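PDB 1RT8: fimbrin from Schizosaccharomyces pombe, which binds actin filaments and cross-links them through two actin-binding regions, serving cell polarity, cytokinesis, mating and spore formation. Local coordinates for residues Val92-Ser95 and Ala96-Met99; Leu123-Gln126 and Ile127-Gly131; Asp155-Leu158 and Arg159-Pro162; Thr291-Leu294 and Asn295-Val299. All coordinates share one frame; numbering follows the deposited sequence.

Contacts 1 to 4 follow one another along the chain, each formed within a single run of residues. Contact 1 on helix 82-99 and contact 2 on helix 117-131 belong to the first calponin-homology domain, their centres about 11 Å apart; they touch where Ala-96 and Val-92 pack on Leu-123 and where Met-99 O probably accepts a hydrogen bond from Arg-130 NE. Contact 3, the turn leading into helix 162-176, has its centre about 17 Å from that of contact 2 and meets it through Arg-129 and the two prolines. Contact 4 ends helix 282-296 of the third calponin-homology domain, where Leu-292 touches Ala-98 of contact 1, so the two actin-binding regions meet here.

Contact 1 (Val92-Ser95 and Ala96-Met99); sequences VINS and AKAM
Val-92 O accepts the amide of Ala-96 at 3.0 Å, an i to i+4 helical bond that is nearly straight at 166°, whereas three residues on Ser-95 O takes the amide of Ala-98 at 2.9 Å from above its carbonyl plane, an i to i+3 bond near the end of the helix. The same Ser-95 O also has Met-99 CG lying 3.2 Å away, with the sulfur SD farther along the bent chain. Met-99 goes on to touch Ile-58, a flexible apolar chain suited to the packing between helix 82-99 and helix 52-61 of the first calponin-homology domain. Helix 82-99 is one of the long helices of this all-helical fold, and its Val-92 and Ile-93 pack on Ile-112 of helix 109-113. The small Ala-96 brings its CB within 3.4 Å of Val-92 O and allows Ile-104 to come close. On the more polar flank Lys-97 runs extended past Ile-93, its CE 4.4 Å from Ile-93 CG2. One water joins the ends: it donates to Asn-94 OD1 at 2.7 Å and accepts from Lys-97 NZ at 3.1 Å. Asn-94 ND2 binds Arg-482 O of helix 467-483, while Ser-95 OG turns back to Val-91 O.

Contact 2 (Leu123-Gln126 and Ile127-Gly131); sequences LVWQ and IIRRG. With SO4 (sulfate ion), chain C.
Val-124 and Ile-128 lie side by side and point the same way, with CG1 of Val-124 3.8 Å from CD1 of Ile-128; the neighbouring pair, one residue earlier, brings Leu-123 CG to CD1 of Ile-127 at 4.1 Å. These branched chains suit the buried side of helix 117-131 in the first calponin-homology domain, where Val-124 and Ile-128 pack on Phe-17 of helix 11-25 and Ile-127 on Leu-57 of helix 52-61. Beside them Trp-125 CZ3 touches Ile-128 CG2 at 4.3 Å. The indole also receives Arg-129 over one face: Arg-129 CB stands 3.9 Å from the centroid of the Trp-125 six-membered ring, 12° off its normal, a CH-pi contact. With CG trans to the backbone N (chi1 170°), the Arg-129 chain continues extended to NE, so its CD passes Trp-125 CZ2 at 3.8 Å before the guanidinium leaves the ring. Lys-249 makes a cation-pi contact with the same indole. Replacing Trp-125 by an alanine would probably leave the Arg-129 methylenes without their flat support and Lys-249 without its pi partner. At the polar edge Arg-129 NH1 and NH2 each make a weak, bent bond of 3.0 Å to O1 of a sulfate, probably from the crystallisation liquor, and NH2 also forms a salt bridge with Glu-163. An arginine thus serves both environments, its methylenes covering the indole while its charged end can face a carboxylate and an anion at once.

Contact 3 (Asp155-Leu158 and Arg159-Pro162); sequences DQFL and RLPP
A bend at chi3 (-63°) folds the Arg-159 chain back over the preceding turn, while Asp-155, its CG trans to the backbone N (chi1 180°), extends a carboxylate to meet it. Asp-155 OD1 lies 2.6 Å from Arg-159 NH2 and over a face of the guanidinium, with the two flat groups 75° apart. This is therefore a salt bridge of charges alone, with no N-H aimed at the oxygen; OD1 is modelled very close to its neighbour, so the distance is doubtful. The edge of the same guanidinium lies near Gln-156 CA. Two backbone bonds hold the chain in shape: Arg-159 N reaches Gln-156 O at 3.0 Å, and Leu-160 N reaches Phe-157 O at 3.1 Å, each donor standing above the plane of its carbonyl. The second closes a type I beta turn from Phe-157 to Leu-160, by which the short helix 154-157 gives way to the proline-bearing approach to helix 162-176 in the first actin-binding region. Two apolar side chains meet at the mouth of this turn, Phe-157 and Leu-160 crossing at about a right angle with their CD1 atoms 3.6 Å apart. A ring and a branched chain suit this place because both also rest on Ile-165 and Arg-168 of helix 162-176. A leucine in place of Arg-159 would probably leave the carboxylate of Asp-155 without its opposite charge and Glu-284 without a distant, weak ion-pair partner. Within the turn Arg-159 O accepts a hydrogen bond from His-304 ND1, and just after it Pro-161 touches His-304 as well.

Contact 4 (Thr291-Leu294 and Asn295-Val299); sequences TLWL and NSLDV
Thr-291 O and Leu-292 O receive the amides of Asn-295 and Ser-296 in helical i to i+4 bonds of 3.0 and 2.9 Å, the second of them bent, but the spacing then shortens: Leu-297 N binds Leu-294 O at 2.9 Å, three residues back, and only weakly the more distant Trp-293 O. Asp-298 follows with positive phi (66°), the first residue after helix 282-296 to leave helical geometry, and the chain then turns so that both methyl branches of Val-299 approach Leu-294 O. Near this C-terminal end Trp-293 O accepts from three donors, the amides of Ser-296 and Leu-297 only weakly. The hydroxyl of Ser-296 gives it a very short bond, OG to O 2.5 Å, lying in the carbonyl plane on a lone pair; chi1 of 85° sets OG between the backbone N and the carbonyl carbon and so turns it back on the preceding turn. Serine suits this exposed place, being small and able to serve a carbonyl of the last helical turn. In the third calponin-homology domain the indole of Trp-293 packs against Val-386 and Met-390 of helix 379-397. Over one of its faces sits Leu-297 CD1, 4.2 Å from the centroid of the six-membered ring and 16° off the normal, a CH-pi contact. That methyl also meets Leu-294 CD2 at 4.2 Å, and Leu-294 itself packs on Ala-319 of helix 314-323. On another side Thr-291 and Asn-295 run alongside each other, CG2 to ND2 3.6 Å; Asn-295 OD1 accepts the amide of Ile-303, and Thr-291 OG1 bonds to Ala-287 O.

Contact 1 (Val92-Ser95 and Ala96-Met99)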
# COMPACT_ATOMS: atom_id res chain seq x y z
N VAL A 92 2.16 -6.43 -11.40
CA VAL A 92 2.76 -6.59 -10.07
C VAL A 92 3.24 -5.24 -9.54
O VAL A 92 2.82 -4.79 -8.47
CB VAL A 92 3.97 -7.56 -10.13
CG1 VAL A 92 4.83 -7.42 -8.87
CG2 VAL A 92 3.47 -9.00 -10.27
N ILE A 93 4.12 -4.60 -10.30
CA ILE A 93 4.70 -3.32 -9.91
C ILE A 93 3.68 -2.23 -9.62
O ILE A 93 3.74 -1.59 -8.57
CB ILE A 93 5.66 -2.79 -11.01
CG1 ILE A 93 6.92 -3.67 -11.10
CG2 ILE A 93 6.02 -1.32 -10.73
CD1 ILE A 93 7.75 -3.68 -9.85
N ASN A 94 2.75 -2.01 -10.53
CA ASN A 94 1.76 -0.96 -10.35
C ASN A 94 0.71 -1.24 -9.30
O ASN A 94 0.11 -0.30 -8.76
CB ASN A 94 1.14 -0.62 -11.70
CG ASN A 94 2.16 -0.04 -12.65
OD1 ASN A 94 2.93 0.84 -12.26
ND2 ASN A 94 2.20 -0.54 -13.88
N SER A 95 0.49 -2.51 -9.00
CA SER A 95 -0.47 -2.85 -7.95
C SER A 95 0.23 -2.54 -6.63
O SER A 95 -0.33 -1.91 -5.73
CB SER A 95 -0.83 -4.35 -8.00
OG SER A 95 -1.59 -4.66 -9.15
N ALA A 96 1.48 -2.99 -6.52
CA ALA A 96 2.27 -2.78 -5.30
C ALA A 96 2.32 -1.30 -4.93
O ALA A 96 2.22 -0.95 -3.76
CB ALA A 96 3.69 -3.32 -5.50
N LYS A 97 2.46 -0.44 -5.93
CA LYS A 97 2.51 1.00 -5.70
C LYS A 97 1.24 1.57 -5.09
O LYS A 97 1.29 2.61 -4.44
CB LYS A 97 2.79 1.76 -7.00
CG LYS A 97 4.21 1.70 -7.49
CD LYS A 97 4.39 2.62 -8.69
CE LYS A 97 5.86 2.74 -9.07
NZ LYS A 97 6.06 3.59 -10.28
N ALA A 98 0.11 0.90 -5.31
CA ALA A 98 -1.18 1.39 -4.81
C ALA A 98 -1.75 0.70 -3.58
O ALA A 98 -2.85 1.02 -3.14
CB ALA A 98 -2.21 1.33 -5.92
N MET A 99 -1.01 -0.25 -3.02
CA MET A 99 -1.49 -0.96 -1.85
C MET A 99 -1.35 -0.16 -0.57
O MET A 99 -2.11 -0.35 0.38
CB MET A 99 -0.73 -2.28 -1.72
CG MET A 99 -1.05 -3.24 -2.86
SD MET A 99 0.12 -4.56 -2.98
CE MET A 99 -0.32 -5.53 -1.53
O HOH W 1 5.11 2.31 -12.90

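Contact 2 (Leu123-Gln126 and Ile127-Gly131)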
# COMPACT_ATOMS: atom_id res chain seq x y z
N LEU A 123 10.91 -6.37 -2.32
CA LEU A 123 9.50 -6.24 -2.67
C LEU A 123 8.67 -7.33 -1.98
O LEU A 123 7.52 -7.11 -1.57
CB LEU A 123 9.35 -6.32 -4.18
CG LEU A 123 7.94 -6.32 -4.77
CD1 LEU A 123 7.16 -5.11 -4.31
CD2 LEU A 123 8.05 -6.35 -6.28
N VAL A 124 9.26 -8.51 -1.84
CA VAL A 124 8.57 -9.62 -1.18
C VAL A 124 8.24 -9.24 0.26
O VAL A 124 7.11 -9.43 0.73
CB VAL A 124 9.43 -10.91 -1.19
CG1 VAL A 124 8.98 -11.88 -0.09
CG2 VAL A 124 9.30 -11.58 -2.55
N TRP A 125 9.23 -8.68 0.95
CA TRP A 125 9.04 -8.28 2.34
C TRP A 125 7.97 -7.18 2.44
O TRP A 125 7.10 -7.24 3.32
CB TRP A 125 10.36 -7.80 2.95
CG TRP A 125 10.18 -7.06 4.24
CD1 TRP A 125 10.56 -5.77 4.50
CD2 TRP A 125 9.51 -7.53 5.42
NE1 TRP A 125 10.16 -5.41 5.77
CE2 TRP A 125 9.51 -6.46 6.35
CE3 TRP A 125 8.90 -8.73 5.78
CZ2 TRP A 125 8.93 -6.58 7.62
CZ3 TRP A 125 8.32 -8.85 7.04
CH2 TRP A 125 8.34 -7.77 7.94
N GLN A 126 8.02 -6.20 1.54
CA GLN A 126 7.02 -5.13 1.61
C GLN A 126 5.62 -5.70 1.45
O GLN A 126 4.69 -5.30 2.15
CB GLN A 126 7.28 -4.07 0.53
CG GLN A 126 8.54 -3.22 0.75
CD GLN A 126 8.52 -2.44 2.06
OE1 GLN A 126 7.53 -1.80 2.41
NE2 GLN A 126 9.64 -2.49 2.79
N ILE A 127 5.47 -6.65 0.52
CA ILE A 127 4.16 -7.28 0.30
C ILE A 127 3.72 -8.07 1.54
O ILE A 127 2.57 -7.93 1.98
CB ILE A 127 4.17 -8.21 -0.94
CG1 ILE A 127 4.46 -7.38 -2.20
CG2 ILE A 127 2.82 -8.89 -1.12
CD1 ILE A 127 4.52 -8.18 -3.49
N ILE A 128 4.62 -8.87 2.11
CA ILE A 128 4.33 -9.66 3.30
C ILE A 128 3.97 -8.77 4.48
O ILE A 128 3.03 -9.05 5.23
CB ILE A 128 5.52 -10.55 3.72
CG1 ILE A 128 5.71 -11.69 2.72
CG2 ILE A 128 5.28 -11.12 5.12
CD1 ILE A 128 6.89 -12.58 3.04
N ARG A 129 4.75 -7.70 4.65
CA ARG A 129 4.53 -6.75 5.73
C ARG A 129 3.17 -6.08 5.61
O ARG A 129 2.47 -5.92 6.61
CB ARG A 129 5.63 -5.69 5.74
CG ARG A 129 5.39 -4.51 6.66
CD ARG A 129 6.64 -3.63 6.75
NE ARG A 129 6.45 -2.44 7.57
CZ ARG A 129 5.69 -1.40 7.22
NH1 ARG A 129 5.05 -1.41 6.05
NH2 ARG A 129 5.58 -0.35 8.02
N ARG A 130 2.79 -5.69 4.40
CA ARG A 130 1.51 -5.04 4.18
C ARG A 130 0.33 -5.95 4.55
O ARG A 130 -0.72 -5.47 4.96
CB ARG A 130 1.38 -4.61 2.71
CG ARG A 130 -0.01 -4.09 2.30
CD ARG A 130 -0.41 -2.86 3.11
NE ARG A 130 -1.77 -2.41 2.79
CZ ARG A 130 -2.88 -3.06 3.11
NH1 ARG A 130 -2.83 -4.22 3.77
NH2 ARG A 130 -4.06 -2.57 2.76
N GLY A 131 0.52 -7.26 4.44
CA GLY A 131 -0.56 -8.18 4.76
C GLY A 131 -0.65 -8.67 6.20
O GLY A 131 -1.68 -9.19 6.61
S SO4 C . 4.33 2.90 6.26
O1 SO4 C . 5.16 1.59 5.78
O2 SO4 C . 3.08 2.37 6.75
O3 SO4 C . 5.01 3.55 7.17
O4 SO4 C . 4.11 3.61 5.03

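Contact 3 (Asp155-Leu158 and Arg159-Pro162)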
# COMPACT_ATOMS: atom_id res chain seq x y z
N ASP A 155 -10.17 5.11 14.59
CA ASP A 155 -10.11 5.10 13.13
C ASP A 155 -8.72 5.52 12.64
O ASP A 155 -8.26 5.05 11.60
CB ASP A 155 -11.18 6.04 12.56
CG ASP A 155 -11.16 6.09 11.04
OD1 ASP A 155 -10.47 6.97 10.48
OD2 ASP A 155 -11.83 5.23 10.41
N GLN A 156 -8.07 6.39 13.40
CA GLN A 156 -6.73 6.85 13.06
C GLN A 156 -5.73 5.77 13.44
O GLN A 156 -4.79 5.48 12.69
CB GLN A 156 -6.42 8.13 13.84
CG GLN A 156 -7.51 9.18 13.76
CD GLN A 156 -7.25 10.38 14.65
OE1 GLN A 156 -6.94 10.23 15.83
NE2 GLN A 156 -7.38 11.57 14.09
N PHE A 157 -5.94 5.17 14.60
CA PHE A 157 -5.07 4.11 15.10
C PHE A 157 -4.95 2.97 14.08
O PHE A 157 -3.86 2.49 13.80
CB PHE A 157 -5.61 3.57 16.42
CG PHE A 157 -4.73 2.53 17.05
CD1 PHE A 157 -3.50 2.89 17.60
CD2 PHE A 157 -5.12 1.20 17.10
CE1 PHE A 157 -2.67 1.92 18.17
CE2 PHE A 157 -4.30 0.23 17.67
CZ PHE A 157 -3.07 0.59 18.21
N LEU A 158 -6.10 2.55 13.54
CA LEU A 158 -6.13 1.45 12.58
C LEU A 158 -5.55 1.76 11.20
O LEU A 158 -5.54 0.89 10.33
CB LEU A 158 -7.57 0.93 12.43
CG LEU A 158 -8.12 0.17 13.64
CD1 LEU A 158 -9.53 -0.31 13.34
CD2 LEU A 158 -7.21 -1.00 13.97
N ARG A 159 -5.08 2.99 11.01
CA ARG A 159 -4.46 3.35 9.73
C ARG A 159 -2.97 3.56 9.90
O ARG A 159 -2.27 3.93 8.96
CB ARG A 159 -5.12 4.61 9.15
CG ARG A 159 -6.48 4.29 8.54
CD ARG A 159 -7.13 5.50 7.93
NE ARG A 159 -7.42 6.53 8.92
CZ ARG A 159 -8.25 7.54 8.72
NH1 ARG A 159 -8.89 7.65 7.56
NH2 ARG A 159 -8.46 8.44 9.67
N LEU A 160 -2.48 3.32 11.12
CA LEU A 160 -1.07 3.45 11.42
C LEU A 160 -0.34 2.25 10.83
O LEU A 160 -0.96 1.24 10.51
CB LEU A 160 -0.86 3.47 12.94
CG LEU A 160 -1.44 4.64 13.72
CD1 LEU A 160 -1.24 4.39 15.20
CD2 LEU A 160 -0.75 5.93 13.29
N PRO A 161 0.99 2.35 10.68
CA PRO A 161 1.71 1.20 10.12
C PRO A 161 1.73 0.08 11.16
O PRO A 161 1.54 0.33 12.35
CB PRO A 161 3.09 1.77 9.82
CG PRO A 161 3.26 2.84 10.88
CD PRO A 161 1.89 3.49 10.91
N PRO A 162 1.97 -1.18 10.73
CA PRO A 162 2.02 -2.36 11.60
C PRO A 162 2.79 -2.14 12.91
O PRO A 162 2.27 -2.40 14.00
CB PRO A 162 2.68 -3.41 10.71
CG PRO A 162 2.19 -3.05 9.35
CD PRO A 162 2.30 -1.54 9.33

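Contact 4 (Thr291-Leu294 and Asn295-Val299)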
# COMPACT_ATOMS: atom_id res chain seq x y z
N THR A 291 -3.95 10.41 -0.16
CA THR A 291 -2.91 9.98 0.77
C THR A 291 -1.93 9.07 0.04
O THR A 291 -0.73 9.22 0.17
CB THR A 291 -3.50 9.20 1.97
OG1 THR A 291 -4.18 10.11 2.84
CG2 THR A 291 -2.38 8.50 2.76
N LEU A 292 -2.46 8.12 -0.73
CA LEU A 292 -1.61 7.21 -1.48
C LEU A 292 -0.80 8.02 -2.49
O LEU A 292 0.40 7.82 -2.62
CB LEU A 292 -2.46 6.17 -2.22
CG LEU A 292 -3.17 5.09 -1.39
CD1 LEU A 292 -4.24 4.42 -2.23
CD2 LEU A 292 -2.14 4.07 -0.90
N TRP A 293 -1.46 8.95 -3.17
CA TRP A 293 -0.76 9.76 -4.16
C TRP A 293 0.38 10.58 -3.55
O TRP A 293 1.53 10.47 -3.97
CB TRP A 293 -1.75 10.70 -4.87
CG TRP A 293 -1.07 11.60 -5.86
CD1 TRP A 293 -0.41 11.21 -6.99
CD2 TRP A 293 -0.94 13.02 -5.78
NE1 TRP A 293 0.13 12.31 -7.62
CE2 TRP A 293 -0.18 13.44 -6.90
CE3 TRP A 293 -1.39 13.99 -4.88
CZ2 TRP A 293 0.14 14.77 -7.14
CZ3 TRP A 293 -1.07 15.33 -5.11
CH2 TRP A 293 -0.32 15.70 -6.24
N LEU A 294 0.07 11.41 -2.56
CA LEU A 294 1.11 12.22 -1.93
C LEU A 294 2.24 11.34 -1.38
O LEU A 294 3.41 11.68 -1.52
CB LEU A 294 0.51 13.07 -0.80
CG LEU A 294 -0.32 14.27 -1.25
CD1 LEU A 294 -1.12 14.84 -0.07
CD2 LEU A 294 0.60 15.34 -1.84
N ASN A 295 1.90 10.21 -0.76
CA ASN A 295 2.94 9.34 -0.21
C ASN A 295 3.79 8.78 -1.33
O ASN A 295 4.97 8.49 -1.12
CB ASN A 295 2.34 8.17 0.60
CG ASN A 295 1.93 8.57 2.02
OD1 ASN A 295 2.36 9.60 2.53
ND2 ASN A 295 1.10 7.75 2.65
N SER A 296 3.21 8.65 -2.52
CA SER A 296 3.93 8.13 -3.67
C SER A 296 5.02 9.11 -4.09
O SER A 296 5.96 8.74 -4.79
CB SER A 296 2.98 7.86 -4.85
OG SER A 296 2.75 9.03 -5.62
N LEU A 297 4.88 10.36 -3.67
CA LEU A 297 5.85 11.40 -4.01
C LEU A 297 6.97 11.39 -2.97
O LEU A 297 7.88 12.22 -3.01
CB LEU A 297 5.17 12.76 -3.98
CG LEU A 297 4.01 12.96 -4.94
CD1 LEU A 297 3.44 14.36 -4.77
CD2 LEU A 297 4.49 12.74 -6.36
N ASP A 298 6.86 10.45 -2.03
CA ASP A 298 7.83 10.26 -0.96
C ASP A 298 7.96 11.38 0.08
O ASP A 298 9.08 11.69 0.49
CB ASP A 298 9.21 9.95 -1.53
CG ASP A 298 10.05 9.07 -0.60
OD1 ASP A 298 9.81 9.08 0.62
OD2 ASP A 298 10.95 8.35 -1.09
N VAL A 299 6.86 11.99 0.53
CA VAL A 299 6.92 13.05 1.55
C VAL A 299 7.39 12.39 2.83
O VAL A 299 6.93 11.30 3.13
CB VAL A 299 5.57 13.75 1.73
CG1 VAL A 299 5.20 14.44 0.46
CG2 VAL A 299 4.48 12.76 2.12